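PDB 2HUJ: Lin2004 protein from Listeria innocua, which is of unknown function but represents a bacterial protein family, DUF1798, whose members adopt a four-helical bundle fold. Local coordinates for residues A[27-31]-A[123-127]; A[32-36]-A[98-102]; A[39-43]-A[104-108]; A[70-75]-A[91-95]. One frame throughout, in Å; residues are numbered along the deposited sequence.

Interaction 1 (A[27-31]-A[123-127]); sequences EQLLL and KYTLT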
loop_
_atom_site.group_PDB
_atom_site.type_symbol
_atom_site.label_atom_id
_atom_site.label_comp_id
_atom_site.label_asym_id
_atom_site.label_seq_id
_atom_site.Cartn_x
_atom_site.Cartn_y
_atom_site.Cartn_z
ATOM N N GLU A 27 -6.784 3.966 -3.378
ATOM C CA GLU A 27 -6.356 5.286 -2.872
ATOM C C GLU A 27 -5.977 5.190 -1.393
ATOM O O GLU A 27 -4.963 5.739 -0.916
ATOM C CB GLU A 27 -7.455 6.330 -3.102
ATOM C CG GLU A 27 -7.578 6.649 -4.605
ATOM C CD GLU A 27 -8.818 7.417 -5.004
ATOM O OE1 GLU A 27 -9.717 7.615 -4.158
ATOM O OE2 GLU A 27 -8.852 7.806 -6.201
ATOM N N GLN A 28 -6.781 4.451 -0.653
ATOM C CA GLN A 28 -6.532 4.283 0.762
ATOM C C GLN A 28 -5.197 3.569 0.980
ATOM O O GLN A 28 -4.406 3.950 1.850
ATOM C CB GLN A 28 -7.680 3.493 1.382
ATOM C CG GLN A 28 -7.486 3.171 2.823
ATOM C CD GLN A 28 -8.215 4.143 3.680
ATOM O OE1 GLN A 28 -9.287 3.842 4.175
ATOM N NE2 GLN A 28 -7.678 5.338 3.809
ATOM N N LEU A 29 -4.938 2.530 0.191
ATOM C CA LEU A 29 -3.680 1.792 0.311
ATOM C C LEU A 29 -2.456 2.621 -0.112
ATOM O O LEU A 29 -1.396 2.530 0.523
ATOM C CB LEU A 29 -3.755 0.489 -0.467
ATOM C CG LEU A 29 -2.595 -0.493 -0.240
ATOM C CD1 LEU A 29 -2.383 -0.832 1.250
ATOM C CD2 LEU A 29 -2.808 -1.768 -1.035
ATOM N N LEU A 30 -2.607 3.411 -1.176
ATOM C CA LEU A 30 -1.583 4.403 -1.555
ATOM C C LEU A 30 -1.274 5.374 -0.437
ATOM O O LEU A 30 -0.119 5.682 -0.144
ATOM C CB LEU A 30 -1.987 5.170 -2.783
ATOM C CG LEU A 30 -1.768 4.473 -4.128
ATOM C CD1 LEU A 30 -2.639 5.121 -5.163
ATOM C CD2 LEU A 30 -0.277 4.599 -4.497
ATOM N N LEU A 31 -2.314 5.846 0.230
ATOM C CA LEU A 31 -2.138 6.735 1.371
ATOM C C LEU A 31 -1.389 6.072 2.531
ATOM O O LEU A 31 -0.496 6.691 3.151
ATOM C CB LEU A 31 -3.506 7.270 1.847
ATOM C CG LEU A 31 -3.455 8.482 2.764
ATOM C CD1 LEU A 31 -2.967 9.721 1.960
ATOM C CD2 LEU A 31 -4.810 8.772 3.411
ATOM N N LYS A 123 4.061 2.096 -4.789
ATOM C CA LYS A 123 3.496 3.295 -5.351
ATOM C C LYS A 123 3.266 3.135 -6.850
ATOM O O LYS A 123 2.215 3.507 -7.354
ATOM C CB LYS A 123 4.396 4.504 -5.063
ATOM C CG LYS A 123 3.844 5.836 -5.613
ATOM C CD LYS A 123 4.508 7.104 -5.006
ATOM C CE LYS A 123 5.995 7.205 -5.258
ATOM N NZ LYS A 123 6.580 8.539 -4.784
ATOM N N TYR A 124 4.236 2.566 -7.543
ATOM C CA TYR A 124 4.145 2.301 -8.990
ATOM C C TYR A 124 2.989 1.388 -9.349
ATOM O O TYR A 124 2.151 1.724 -10.188
ATOM C CB TYR A 124 5.480 1.806 -9.553
ATOM C CG TYR A 124 6.629 2.794 -9.409
ATOM C CD1 TYR A 124 6.401 4.182 -9.222
ATOM C CD2 TYR A 124 7.938 2.362 -9.444
ATOM C CE1 TYR A 124 7.465 5.077 -9.046
ATOM C CE2 TYR A 124 9.005 3.247 -9.306
ATOM C CZ TYR A 124 8.767 4.599 -9.104
ATOM O OH TYR A 124 9.865 5.415 -8.967
ATOM N N THR A 125 2.897 0.271 -8.671
ATOM C CA THR A 125 1.865 -0.721 -8.960
ATOM C C THR A 125 0.473 -0.159 -8.683
ATOM O O THR A 125 -0.449 -0.319 -9.488
ATOM C CB THR A 125 2.114 -1.979 -8.134
ATOM O OG1 THR A 125 3.383 -2.558 -8.509
ATOM C CG2 THR A 125 0.982 -3.013 -8.325
ATOM N N LEU A 126 0.309 0.492 -7.534
ATOM C CA LEU A 126 -1.026 0.949 -7.133
ATOM C C LEU A 126 -1.445 2.187 -7.911
ATOM O O LEU A 126 -2.651 2.390 -8.179
ATOM C CB LEU A 126 -1.073 1.218 -5.615
ATOM C CG LEU A 126 -0.875 -0.006 -4.726
ATOM C CD1 LEU A 126 -0.989 0.380 -3.293
ATOM C CD2 LEU A 126 -1.801 -1.137 -5.067
ATOM N N THR A 127 -0.489 3.040 -8.279
ATOM C CA THR A 127 -0.847 4.184 -9.120
ATOM C C THR A 127 -1.297 3.692 -10.507
ATOM O O THR A 127 -2.201 4.263 -11.096
ATOM C CB THR A 127 0.252 5.266 -9.220
ATOM O OG1 THR A 127 1.452 4.714 -9.766
ATOM C CG2 THR A 127 0.546 5.873 -7.905
#

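Interaction 2 (A[32-36]-A[98-102]); sequences QNEKN and VQMTA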
loop_
_atom_site.group_PDB
_atom_site.type_symbol
_atom_site.label_atom_id
_atom_site.label_comp_id
_atom_site.label_asym_id
_atom_site.label_seq_id
_atom_site.Cartn_x
_atom_site.Cartn_y
_atom_site.Cartn_z
ATOM N N GLN A 32 -1.722 4.816 2.812
ATOM C CA GLN A 32 -0.982 4.066 3.816
ATOM C C GLN A 32 0.495 3.986 3.468
ATOM O O GLN A 32 1.365 4.130 4.339
ATOM C CB GLN A 32 -1.567 2.664 4.009
ATOM C CG GLN A 32 -0.841 1.826 5.060
ATOM C CD GLN A 32 -0.924 2.416 6.471
ATOM O OE1 GLN A 32 -2.009 2.606 6.965
ATOM N NE2 GLN A 32 0.234 2.718 7.109
ATOM N N ASN A 33 0.766 3.697 2.209
ATOM C CA ASN A 33 2.142 3.554 1.730
ATOM C C ASN A 33 2.904 4.862 1.996
ATOM O O ASN A 33 4.043 4.843 2.480
ATOM C CB ASN A 33 2.116 3.169 0.255
ATOM C CG ASN A 33 3.507 2.812 -0.276
ATOM O OD1 ASN A 33 4.232 2.024 0.361
ATOM N ND2 ASN A 33 3.882 3.380 -1.402
ATOM N N GLU A 34 2.257 5.991 1.694
ATOM C CA GLU A 34 2.803 7.322 1.977
ATOM C C GLU A 34 3.043 7.562 3.466
ATOM O O GLU A 34 4.058 8.115 3.835
ATOM C CB GLU A 34 1.895 8.439 1.432
ATOM C CG GLU A 34 1.703 8.486 -0.036
ATOM C CD GLU A 34 2.988 8.655 -0.830
ATOM O OE1 GLU A 34 3.982 9.188 -0.300
ATOM O OE2 GLU A 34 2.971 8.269 -2.014
ATOM N N LYS A 35 2.108 7.127 4.310
ATOM C CA LYS A 35 2.241 7.243 5.754
ATOM C C LYS A 35 3.485 6.502 6.227
ATOM O O LYS A 35 4.241 7.046 7.053
ATOM C CB LYS A 35 1.027 6.680 6.485
ATOM C CG LYS A 35 -0.236 7.483 6.409
ATOM C CD LYS A 35 -1.299 6.805 7.283
ATOM C CE LYS A 35 -2.686 7.382 7.108
ATOM N NZ LYS A 35 -3.667 6.624 7.971
ATOM N N ASN A 36 3.713 5.299 5.691
ATOM C CA ASN A 36 4.893 4.509 6.066
ATOM C C ASN A 36 6.156 5.273 5.773
ATOM O O ASN A 36 7.085 5.349 6.591
ATOM C CB ASN A 36 4.942 3.184 5.299
ATOM C CG ASN A 36 3.780 2.226 5.639
ATOM O OD1 ASN A 36 2.934 2.491 6.498
ATOM N ND2 ASN A 36 3.767 1.097 4.929
ATOM N N VAL A 98 3.784 -3.029 1.854
ATOM C CA VAL A 98 3.157 -2.077 2.761
ATOM C C VAL A 98 3.244 -2.572 4.200
ATOM O O VAL A 98 3.498 -1.794 5.110
ATOM C CB VAL A 98 1.710 -1.846 2.381
ATOM C CG1 VAL A 98 1.016 -0.929 3.397
ATOM C CG2 VAL A 98 1.617 -1.191 0.992
ATOM N N GLN A 99 3.068 -3.873 4.418
ATOM C CA GLN A 99 3.169 -4.393 5.776
ATOM C C GLN A 99 4.622 -4.306 6.277
ATOM O O GLN A 99 4.870 -3.876 7.415
ATOM C CB GLN A 99 2.643 -5.823 5.886
ATOM C CG GLN A 99 2.881 -6.423 7.293
ATOM C CD GLN A 99 2.016 -7.627 7.593
ATOM O OE1 GLN A 99 0.793 -7.561 7.466
ATOM N NE2 GLN A 99 2.649 -8.750 7.958
HETATM N N MSE A 100 5.586 -4.702 5.441
HETATM C CA MSE A 100 6.992 -4.659 5.819
HETATM C C MSE A 100 7.460 -3.247 6.183
HETATM O O MSE A 100 8.160 -3.044 7.194
HETATM C CB MSE A 100 7.883 -5.163 4.691
HETATM C CG MSE A 100 7.798 -6.602 4.421
HETATM SE SE MSE A 100 8.920 -6.808 2.724
HETATM C CE MSE A 100 7.776 -7.303 1.859
ATOM N N THR A 101 7.125 -2.292 5.336
ATOM C CA THR A 101 7.510 -0.896 5.544
ATOM C C THR A 101 6.754 -0.252 6.723
ATOM O O THR A 101 7.302 0.622 7.405
ATOM C CB THR A 101 7.394 -0.050 4.262
ATOM O OG1 THR A 101 6.082 -0.124 3.701
ATOM C CG2 THR A 101 8.451 -0.497 3.222
ATOM N N ALA A 102 5.552 -0.725 7.014
ATOM C CA ALA A 102 4.850 -0.230 8.205
ATOM C C ALA A 102 5.580 -0.576 9.479
ATOM O O ALA A 102 5.705 0.262 10.397
ATOM C CB ALA A 102 3.436 -0.777 8.229
HETATM O O HOH W 1 6.365 2.668 2.370
#

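Interaction 3 (A[39-43]-A[104-108]); sequences LYLSN and SAFNG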
loop_
_atom_site.group_PDB
_atom_site.type_symbol
_atom_site.label_atom_id
_atom_site.label_comp_id
_atom_site.label_asym_id
_atom_site.label_seq_id
_atom_site.Cartn_x
_atom_site.Cartn_y
_atom_site.Cartn_z
ATOM N N LEU A 39 6.613 8.442 7.998
ATOM C CA LEU A 39 7.002 8.058 9.362
ATOM C C LEU A 39 8.478 7.667 9.391
ATOM O O LEU A 39 9.228 8.101 10.262
ATOM C CB LEU A 39 6.112 6.914 9.887
ATOM C CG LEU A 39 6.438 6.366 11.285
ATOM C CD1 LEU A 39 6.367 7.483 12.306
ATOM C CD2 LEU A 39 5.480 5.256 11.641
ATOM N N TYR A 40 8.885 6.872 8.406
ATOM C CA TYR A 40 10.279 6.435 8.293
ATOM C C TYR A 40 11.201 7.629 8.204
ATOM O O TYR A 40 12.199 7.726 8.958
ATOM C CB TYR A 40 10.443 5.505 7.104
ATOM C CG TYR A 40 11.877 5.204 6.758
ATOM C CD1 TYR A 40 12.733 4.598 7.663
ATOM C CD2 TYR A 40 12.398 5.584 5.526
ATOM C CE1 TYR A 40 14.060 4.320 7.332
ATOM C CE2 TYR A 40 13.730 5.336 5.211
ATOM C CZ TYR A 40 14.555 4.702 6.102
ATOM O OH TYR A 40 15.866 4.476 5.744
ATOM N N LEU A 41 10.914 8.520 7.250
ATOM C CA LEU A 41 11.751 9.700 7.041
ATOM C C LEU A 41 11.850 10.528 8.310
ATOM O O LEU A 41 12.932 11.016 8.653
ATOM C CB LEU A 41 11.236 10.556 5.891
ATOM C CG LEU A 41 11.368 9.918 4.504
ATOM C CD1 LEU A 41 10.857 10.869 3.452
ATOM C CD2 LEU A 41 12.786 9.440 4.204
ATOM N N SER A 42 10.737 10.682 9.016
ATOM C CA SER A 42 10.759 11.438 10.259
ATOM C C SER A 42 11.650 10.785 11.311
ATOM O O SER A 42 12.388 11.460 12.015
ATOM C CB SER A 42 9.352 11.673 10.811
ATOM O OG SER A 42 8.804 10.507 11.422
ATOM N N ASN A 43 11.587 9.473 11.433
ATOM C CA ASN A 43 12.456 8.784 12.398
ATOM C C ASN A 43 13.923 8.793 11.971
ATOM O O ASN A 43 14.830 8.758 12.802
ATOM C CB ASN A 43 11.958 7.352 12.632
ATOM C CG ASN A 43 10.813 7.287 13.607
ATOM O OD1 ASN A 43 10.837 7.945 14.650
ATOM N ND2 ASN A 43 9.812 6.473 13.295
ATOM N N SER A 104 8.980 -1.429 9.566
ATOM C CA SER A 104 10.307 -0.787 9.463
ATOM C C SER A 104 10.279 0.726 9.686
ATOM O O SER A 104 11.286 1.298 10.081
ATOM C CB SER A 104 10.906 -1.078 8.083
ATOM O OG SER A 104 11.177 -2.462 7.966
ATOM N N ALA A 105 9.127 1.366 9.432
ATOM C CA ALA A 105 9.025 2.809 9.569
ATOM C C ALA A 105 9.361 3.314 11.001
ATOM O O ALA A 105 9.752 4.437 11.185
ATOM C CB ALA A 105 7.661 3.251 9.205
ATOM N N PHE A 106 9.160 2.468 12.001
ATOM C CA PHE A 106 9.467 2.852 13.382
ATOM C C PHE A 106 10.954 2.882 13.696
ATOM O O PHE A 106 11.337 3.320 14.780
ATOM C CB PHE A 106 8.736 1.909 14.344
ATOM C CG PHE A 106 7.251 2.131 14.350
ATOM C CD1 PHE A 106 6.435 1.513 13.415
ATOM C CD2 PHE A 106 6.687 3.046 15.233
ATOM C CE1 PHE A 106 5.067 1.758 13.396
ATOM C CE2 PHE A 106 5.307 3.309 15.210
ATOM C CZ PHE A 106 4.507 2.656 14.291
ATOM N N ASN A 107 11.783 2.437 12.744
ATOM C CA ASN A 107 13.213 2.396 12.900
ATOM C C ASN A 107 13.866 3.218 11.796
ATOM O O ASN A 107 13.966 2.771 10.641
ATOM C CB ASN A 107 13.694 0.959 12.834
ATOM C CG ASN A 107 15.209 0.844 12.941
ATOM O OD1 ASN A 107 15.909 1.808 13.254
ATOM N ND2 ASN A 107 15.719 -0.353 12.685
ATOM N N GLY A 108 14.285 4.422 12.149
ATOM C CA GLY A 108 14.943 5.313 11.209
ATOM C C GLY A 108 16.253 4.812 10.650
ATOM O O GLY A 108 16.741 5.356 9.674
#

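Interaction 4 (A[70-75]-A[91-95]); sequences FLELAI and LRQAC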
loop_
_atom_site.group_PDB
_atom_site.type_symbol
_atom_site.label_atom_id
_atom_site.label_comp_id
_atom_site.label_asym_id
_atom_site.label_seq_id
_atom_site.Cartn_x
_atom_site.Cartn_y
_atom_site.Cartn_z
ATOM N N PHE A 70 -8.101 -3.998 0.167
ATOM C CA PHE A 70 -7.744 -3.870 -1.238
ATOM C C PHE A 70 -7.752 -5.213 -1.955
ATOM O O PHE A 70 -8.372 -5.360 -3.009
ATOM C CB PHE A 70 -6.384 -3.196 -1.376
ATOM C CG PHE A 70 -5.802 -3.246 -2.762
ATOM C CD1 PHE A 70 -6.189 -2.320 -3.775
ATOM C CD2 PHE A 70 -4.825 -4.181 -3.072
ATOM C CE1 PHE A 70 -5.603 -2.368 -5.024
ATOM C CE2 PHE A 70 -4.254 -4.234 -4.320
ATOM C CZ PHE A 70 -4.641 -3.347 -5.306
ATOM N N LEU A 71 -7.085 -6.200 -1.382
ATOM C CA LEU A 71 -6.977 -7.505 -2.030
ATOM C C LEU A 71 -8.315 -8.200 -2.199
ATOM O O LEU A 71 -8.528 -8.889 -3.192
ATOM C CB LEU A 71 -6.043 -8.429 -1.270
ATOM C CG LEU A 71 -4.552 -8.069 -1.358
ATOM C CD1 LEU A 71 -3.805 -8.979 -0.397
ATOM C CD2 LEU A 71 -4.033 -8.189 -2.783
ATOM N N GLU A 72 -9.209 -8.022 -1.235
ATOM C CA GLU A 72 -10.564 -8.605 -1.293
ATOM C C GLU A 72 -11.248 -8.334 -2.622
ATOM O O GLU A 72 -11.897 -9.212 -3.163
ATOM C CB GLU A 72 -11.411 -8.049 -0.145
ATOM C CG GLU A 72 -12.742 -8.713 0.016
ATOM C CD GLU A 72 -13.684 -7.973 0.955
ATOM O OE1 GLU A 72 -13.280 -6.957 1.580
ATOM O OE2 GLU A 72 -14.843 -8.435 1.055
ATOM N N LEU A 73 -11.092 -7.118 -3.135
ATOM C CA LEU A 73 -11.644 -6.720 -4.432
ATOM C C LEU A 73 -10.672 -6.809 -5.601
ATOM O O LEU A 73 -11.064 -7.141 -6.727
ATOM C CB LEU A 73 -12.158 -5.292 -4.341
ATOM C CG LEU A 73 -13.212 -5.017 -3.265
ATOM C CD1 LEU A 73 -13.736 -3.623 -3.482
ATOM C CD2 LEU A 73 -14.348 -6.017 -3.353
ATOM N N ALA A 74 -9.387 -6.583 -5.330
ATOM C CA ALA A 74 -8.380 -6.502 -6.374
ATOM C C ALA A 74 -8.076 -7.855 -6.994
ATOM O O ALA A 74 -7.802 -7.927 -8.192
ATOM C CB ALA A 74 -7.048 -5.900 -5.807
ATOM N N ILE A 75 -8.038 -8.914 -6.192
ATOM C CA ILE A 75 -7.757 -10.240 -6.752
ATOM C C ILE A 75 -8.845 -10.718 -7.716
ATOM O O ILE A 75 -8.525 -11.060 -8.864
ATOM C CB ILE A 75 -7.391 -11.288 -5.676
ATOM C CG1 ILE A 75 -6.196 -10.829 -4.855
ATOM C CG2 ILE A 75 -7.081 -12.653 -6.342
ATOM C CD1 ILE A 75 -5.015 -10.346 -5.667
ATOM N N LEU A 91 0.203 -7.827 -7.312
ATOM C CA LEU A 91 -0.629 -7.119 -6.358
ATOM C C LEU A 91 -0.359 -7.590 -4.948
ATOM O O LEU A 91 -0.296 -6.769 -4.031
ATOM C CB LEU A 91 -2.102 -7.306 -6.698
ATOM C CG LEU A 91 -2.568 -6.628 -7.978
ATOM C CD1 LEU A 91 -4.050 -6.870 -8.218
ATOM C CD2 LEU A 91 -2.210 -5.140 -7.923
ATOM N N ARG A 92 -0.179 -8.896 -4.748
ATOM C CA ARG A 92 0.111 -9.398 -3.408
ATOM C C ARG A 92 1.446 -8.871 -2.882
ATOM O O ARG A 92 1.563 -8.535 -1.698
ATOM C CB ARG A 92 0.083 -10.922 -3.370
ATOM C CG ARG A 92 -1.306 -11.532 -3.533
ATOM C CD ARG A 92 -1.321 -13.004 -3.338
ATOM N NE ARG A 92 -2.641 -13.603 -3.549
ATOM C CZ ARG A 92 -3.660 -13.543 -2.708
ATOM N NH1 ARG A 92 -3.551 -12.910 -1.561
ATOM N NH2 ARG A 92 -4.819 -14.111 -3.041
ATOM N N GLN A 93 2.436 -8.787 -3.760
ATOM C CA GLN A 93 3.751 -8.288 -3.375
ATOM C C GLN A 93 3.694 -6.809 -3.027
ATOM O O GLN A 93 4.325 -6.387 -2.041
ATOM C CB GLN A 93 4.829 -8.622 -4.426
ATOM C CG GLN A 93 5.096 -10.091 -4.508
ATOM C CD GLN A 93 6.106 -10.414 -5.546
ATOM O OE1 GLN A 93 6.150 -9.793 -6.586
ATOM N NE2 GLN A 93 6.894 -11.396 -5.293
ATOM N N ALA A 94 2.909 -6.039 -3.773
ATOM C CA ALA A 94 2.697 -4.624 -3.469
ATOM C C ALA A 94 2.151 -4.468 -2.048
ATOM O O ALA A 94 2.625 -3.608 -1.262
ATOM C CB ALA A 94 1.773 -3.978 -4.491
ATOM N N CYS A 95 1.217 -5.345 -1.677
ATOM C CA CYS A 95 0.631 -5.365 -0.327
ATOM C C CYS A 95 1.602 -5.838 0.757
ATOM O O CYS A 95 1.666 -5.265 1.838
ATOM C CB CYS A 95 -0.638 -6.226 -0.320
ATOM S SG CYS A 95 -1.990 -5.421 -1.260
#

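Interaction 1 (A[27-31]-A[123-127])
Lys-123 meets Leu-30 through its backbone and the root of its side chain: its carbonyl O lies 3.9 Å from Leu-30 CD2, while the aliphatic chain leads away and its NZ is hydrogen-bonded to the hydroxyl of Tyr-119. A long, flexible lysine suits such a margin, because its methylenes can pack while the charge is carried outward. Three residues on, Leu-126 supplies the centre of the contact. Its CB touches Leu-30 CG at 3.6 Å, the two side chains sliding past each other in opposite directions, and its CD1 reaches Leu-29 CG, also at 3.6 Å, where the side chains cross at about a right angle. One leucine thus touches two consecutive leucines of the facing helix, by CB and CD1. The segments belong to helices 16-45 and 112-137, the first and last of the four-helix bundle, which run antiparallel here at 164° with axes 9.9 Å apart. Leu-29 and Leu-126 both also touch Phe-70 of helix 52-81, so this apolar layer continues into the bundle core. Thr-127 closes the segment with its methyl: CG2 stands anti to its own carbonyl carbon and packs on Leu-30 CD2 at 3.7 Å. The same torsion, chi1 60°, turns OG1 back toward its own helix, 2.8 Å from Lys-123 O and 3.1 Å from Tyr-124 O, keeping the hydroxyl apart from the leucines.

Interaction 2 (A[32-36]-A[98-102])
Gln-32 meets Val-98 with its aliphatic part, CG lying 3.7 Å from Val-98 CG1. The chain then bends at chi2 (63°), which carries the amide forward along its own helix, and NE2 donates to Asn-36 OD1 over 2.8 Å, with that oxygen in the plane of the Gln-32 amide. Glutamine serves both needs here, offering methylenes to the valine and an N-H to the asparagine one turn on. The helices involved, 16-45 and 88-104 of the four-helix bundle, run roughly parallel here, at 28° with axes 9.3 Å apart. Asn-33 comes near the facing helix with its OD1, which takes a hydrogen bond of 3.0 Å from a water; the same water donates to Thr-101 OG1 over 3.1 Å and so bridges the helices. Its ND2 turns to another neighbour, the carbonyl of Tyr-119. Asn-36 ends the walk as the main polar link. With CG anti to the carbonyl carbon, the amide reaches across to helix 88-104, where ND2 donates to Thr-101 OG1 at 2.9 Å with an N-H...O angle of 148°, the hydroxyl tilted out of the amide plane. A weak, strongly bent bond joins the same ND2 to Val-98 O. The small methyl of Ala-102 lets the amide lie close, its CB 3.7 Å from Asn-36 OD1. Thr-101 OG1 is itself hydrogen-bonded to Asn-97 O. Because Gln-32 donates to OD1 and Thr-101 accepts from ND2, the buried Asn-36 amide has a defined orientation, which probably makes this helix pairing more particular than apolar packing alone.

Interaction 3 (A[39-43]-A[104-108])
Tyr-40, Ala-105 and Gly-108 give up the largest areas where helix 16-45 meets the loop after helix 88-104. Tyr-40 lies alongside the loop: its CB packs on Ala-105 CB at 4.2 Å, and Asn-107 O sits at the ring edge, in plane, 3.7 Å from CE1. Beyond the ring, its hydroxyl is hydrogen-bonded to Ser-110 O. Ala-105 is small enough for close backbone approach, its CA 4.0 Å from that of Tyr-40. Leu-39 CD2 packs on the methyl of Ala-105 and also lies over one face of the Phe-106 ring, a CH-pi contact with the leucine carbon 3.9 Å from the centroid. Ala-105 O accepts a hydrogen bond of 2.9 Å from Asn-43 ND2, fairly straight at 160° and within the asparagine's amide plane; this joins the helix to the type I turn running from Ser-104 to Asn-107. Gly-108, with no side chain, brings its CA within 3.7 Å of Asn-43 C, a close backbone approach that suits glycine. Two neighbouring helices border the contact: Tyr-40 stacks on Phe-115 of helix 112-137, while Leu-39 touches Phe-59, and Phe-106 touches Met-56, both of helix 52-81.

Interaction 4 (A[70-75]-A[91-95])
Two helices consecutive in the chain, 52-81 and 88-104, pair antiparallel in the four-helix bundle, and this contact joins them not far from their connecting loop, at 167° with axes 10.9 Å apart. Cys-95 and Leu-91, one turn apart, face Phe-70, Leu-71, Ala-74 and Ile-75. The sulfur of Cys-95 is wedged between the first two, 3.6 Å from Phe-70 CD2 and 3.7 Å from Leu-71 CG; toward the phenyl ring it forms an oblique sulfur-aromatic contact. Cysteine suits this spot, being compact, polarisable and at ease among apolar groups. Leu-91 divides its two methyls: CD2 lies in the plane of the Phe-70 ring, 4.0 Å from CZ at the edge, whereas CD1 packs on Ala-74 CB, likewise at 4.0 Å. Ala-74 CB also rests over one face of that ring, a place suited to a short side chain. At the outer margin Arg-92, extended from CG to NE, brings its guanidinium beside the aliphatic groups. Ile-75 CG1 lies over one of its faces, 4.0 Å from NH2, and Leu-71 CD1 is 4.1 Å from NH1, while NE makes a salt bridge with Glu-88. On the inner side Phe-70 packs against Thr-26 of helix 16-45, and Leu-91 against Thr-125 and Val-129 of helix 112-137, so all four helices meet here.

In the fold
The four contacts are distributed along one four-helix bundle. Helix 16-45 contributes to interactions 1, 2 and 3 in that order, meeting helix 112-137, then helix 88-104, then the loop following it; helix 88-104 also serves interaction 4, with helix 52-81. Interactions 1 and 4 touch, their centres about 11 Å apart, through Leu-29, Leu-126, Phe-70 and Cys-95, forming a shared apolar core. Interaction 2, about 10 Å from the centres of both 1 and 3, touches each and adds a polar layer. Interactions 3 and 4 lie on opposite sides of the chain's centre, about 24 Å apart. Along the chain, interaction 1 spans the other three, tying the first helix to the last.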